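Local coordinates for protein cell division GTPase FtsZ, diverged (PDB 3V3T) that belongs to the tubulin/FtsZ family of cytoskeletal proteins, as a diverged relative with a TubZ-like C-terminal domain, at residues R254-V258 / E259-S263. The protein carries 1 engineered substitution. Sequence-based numbering, arbitrary orientation.
Sequences RVVDV and EAIKS
Asp-257 caps the N-terminus of helix 258-265 by bonding to Glu-259, a local contact where the loop after strand 247-252 turns into the helix within the TubZ-like C-terminal domain. With chi1 at 173°, the carboxylate swings forward beside its own carbonyl carbon, and OD1 of Asp-257 accepts a weak hydrogen bond from Glu-259 N at 3.1 Å. Aspartate suits an N-cap because its short side chain can reach forward to a backbone N-H of the first turn, which has no preceding helical carbonyl to pair with. The other oxygen, OD2 of Asp-257, rests against Ala-260 CB at 3.3 Å, and the small methyl lets the carboxylate lie close against it while also packing on Gln-225 of helix 224-233. The main chain of Asp-257 helps too: its O receives weak bonds from Ala-260 N and Ile-261 N. The first straight helical bond follows, from Lys-262 N to Val-258 O (3.2 Å, 168° at the hydrogen).

Apolar side chains brace the junction. CG2 of Val-256 lies 3.9 Å from CD1 of Ile-261, and both residues touch Ile-224, so the branched pair joins the loop and the helix to helix 224-233. On Val-258, CG1 meets the extended aliphatic chain of Lys-262, 3.4 Å from CE; a lysine fits here because its methylenes can lie across the valine, with the charged NZ at the end of the extended chain. Chemically, a negative carboxylate at the positive end of the helix dipole should favour helix initiation here, although the capping bond is weak, so the backbone bonds to Asp-257 O and the Val-256/Ile-261 contact probably help to hold the turn.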
loop_
_atom_site.group_PDB
_atom_site.type_symbol
_atom_site.label_atom_id
_atom_site.label_comp_id
_atom_site.label_asym_id
_atom_site.label_seq_id
_atom_site.Cartn_x
_atom_site.Cartn_y
_atom_site.Cartn_z
ATOM N N ARG A 254 -0.163 13.144 -23.259
ATOM C CA ARG A 254 0.045 14.420 -23.946
ATOM C C ARG A 254 0.664 15.441 -23.001
ATOM O O ARG A 254 0.841 15.171 -21.817
ATOM C CB ARG A 254 -1.277 14.977 -24.479
ATOM C CG ARG A 254 -2.356 13.937 -24.740
ATOM C CD ARG A 254 -3.585 14.581 -25.384
ATOM N NE ARG A 254 -4.656 13.618 -25.627
ATOM C CZ ARG A 254 -5.623 13.787 -26.526
ATOM N NH1 ARG A 254 -5.650 14.882 -27.274
ATOM N NH2 ARG A 254 -6.558 12.857 -26.680
ATOM N N VAL A 255 0.991 16.614 -23.530
ATOM C CA VAL A 255 1.381 17.745 -22.701
ATOM C C VAL A 255 0.193 18.091 -21.828
ATOM O O VAL A 255 -0.938 18.131 -22.311
ATOM C CB VAL A 255 1.718 18.982 -23.559
ATOM C CG1 VAL A 255 1.715 20.251 -22.709
ATOM C CG2 VAL A 255 3.044 18.797 -24.271
ATOM N N VAL A 256 0.435 18.322 -20.542
ATOM C CA VAL A 256 -0.634 18.731 -19.641
ATOM C C VAL A 256 -0.230 19.950 -18.832
ATOM O O VAL A 256 0.941 20.317 -18.785
ATOM C CB VAL A 256 -1.053 17.597 -18.688
ATOM C CG1 VAL A 256 -1.511 16.384 -19.485
ATOM C CG2 VAL A 256 0.097 17.234 -17.748
ATOM N N ASP A 257 -1.212 20.577 -18.202
ATOM C CA ASP A 257 -0.968 21.714 -17.338
ATOM C C ASP A 257 -0.664 21.200 -15.935
ATOM O O ASP A 257 -1.565 20.818 -15.189
ATOM C CB ASP A 257 -2.200 22.617 -17.317
ATOM C CG ASP A 257 -2.085 23.744 -16.310
ATOM O OD1 ASP A 257 -0.967 23.989 -15.817
ATOM O OD2 ASP A 257 -3.113 24.398 -16.029
ATOM N N VAL A 258 0.611 21.192 -15.577
ATOM C CA VAL A 258 1.038 20.626 -14.302
ATOM C C VAL A 258 0.526 21.427 -13.110
ATOM O O VAL A 258 0.331 20.878 -12.028
ATOM C CB VAL A 258 2.563 20.508 -14.238
ATOM C CG1 VAL A 258 3.032 20.513 -12.804
ATOM C CG2 VAL A 258 3.017 19.247 -14.953
ATOM N N GLU A 259 0.292 22.720 -13.302
ATOM C CA GLU A 259 -0.235 23.541 -12.215
ATOM C C GLU A 259 -1.687 23.185 -11.877
ATOM O O GLU A 259 -2.116 23.326 -10.736
ATOM C CB GLU A 259 -0.109 25.037 -12.524
ATOM C CG GLU A 259 0.072 25.887 -11.272
ATOM C CD GLU A 259 1.335 25.518 -10.496
ATOM O OE1 GLU A 259 2.318 25.056 -11.124
ATOM O OE2 GLU A 259 1.343 25.689 -9.257
ATOM N N ALA A 260 -2.441 22.723 -12.869
ATOM C CA ALA A 260 -3.820 22.313 -12.634
ATOM C C ALA A 260 -3.902 20.968 -11.909
ATOM O O ALA A 260 -4.847 20.715 -11.172
ATOM C CB ALA A 260 -4.600 22.267 -13.948
ATOM N N ILE A 261 -2.919 20.102 -12.126
ATOM C CA ILE A 261 -2.889 18.817 -11.443
ATOM C C ILE A 261 -2.595 19.042 -9.975
ATOM O O ILE A 261 -3.234 18.453 -9.114
ATOM C CB ILE A 261 -1.815 17.872 -12.031
ATOM C CG1 ILE A 261 -2.177 17.473 -13.466
ATOM C CG2 ILE A 261 -1.619 16.632 -11.130
ATOM C CD1 ILE A 261 -1.138 16.618 -14.138
ATOM N N LYS A 262 -1.610 19.890 -9.699
ATOM C CA LYS A 262 -1.252 20.234 -8.330
ATOM C C LYS A 262 -2.451 20.876 -7.642
ATOM O O LYS A 262 -2.678 20.704 -6.443
ATOM C CB LYS A 262 -0.059 21.193 -8.329
ATOM C CG LYS A 262 1.236 20.573 -8.840
ATOM C CD LYS A 262 2.339 21.612 -8.970
ATOM C CE LYS A 262 3.622 20.980 -9.491
ATOM N NZ LYS A 262 4.704 21.973 -9.774
ATOM N N SER A 263 -3.235 21.602 -8.424
ATOM C CA SER A 263 -4.405 22.278 -7.897
ATOM C C SER A 263 -5.403 21.273 -7.321
ATOM O O SER A 263 -6.038 21.519 -6.288
ATOM C CB SER A 263 -5.055 23.126 -8.990
ATOM O OG SER A 263 -6.272 23.684 -8.538
#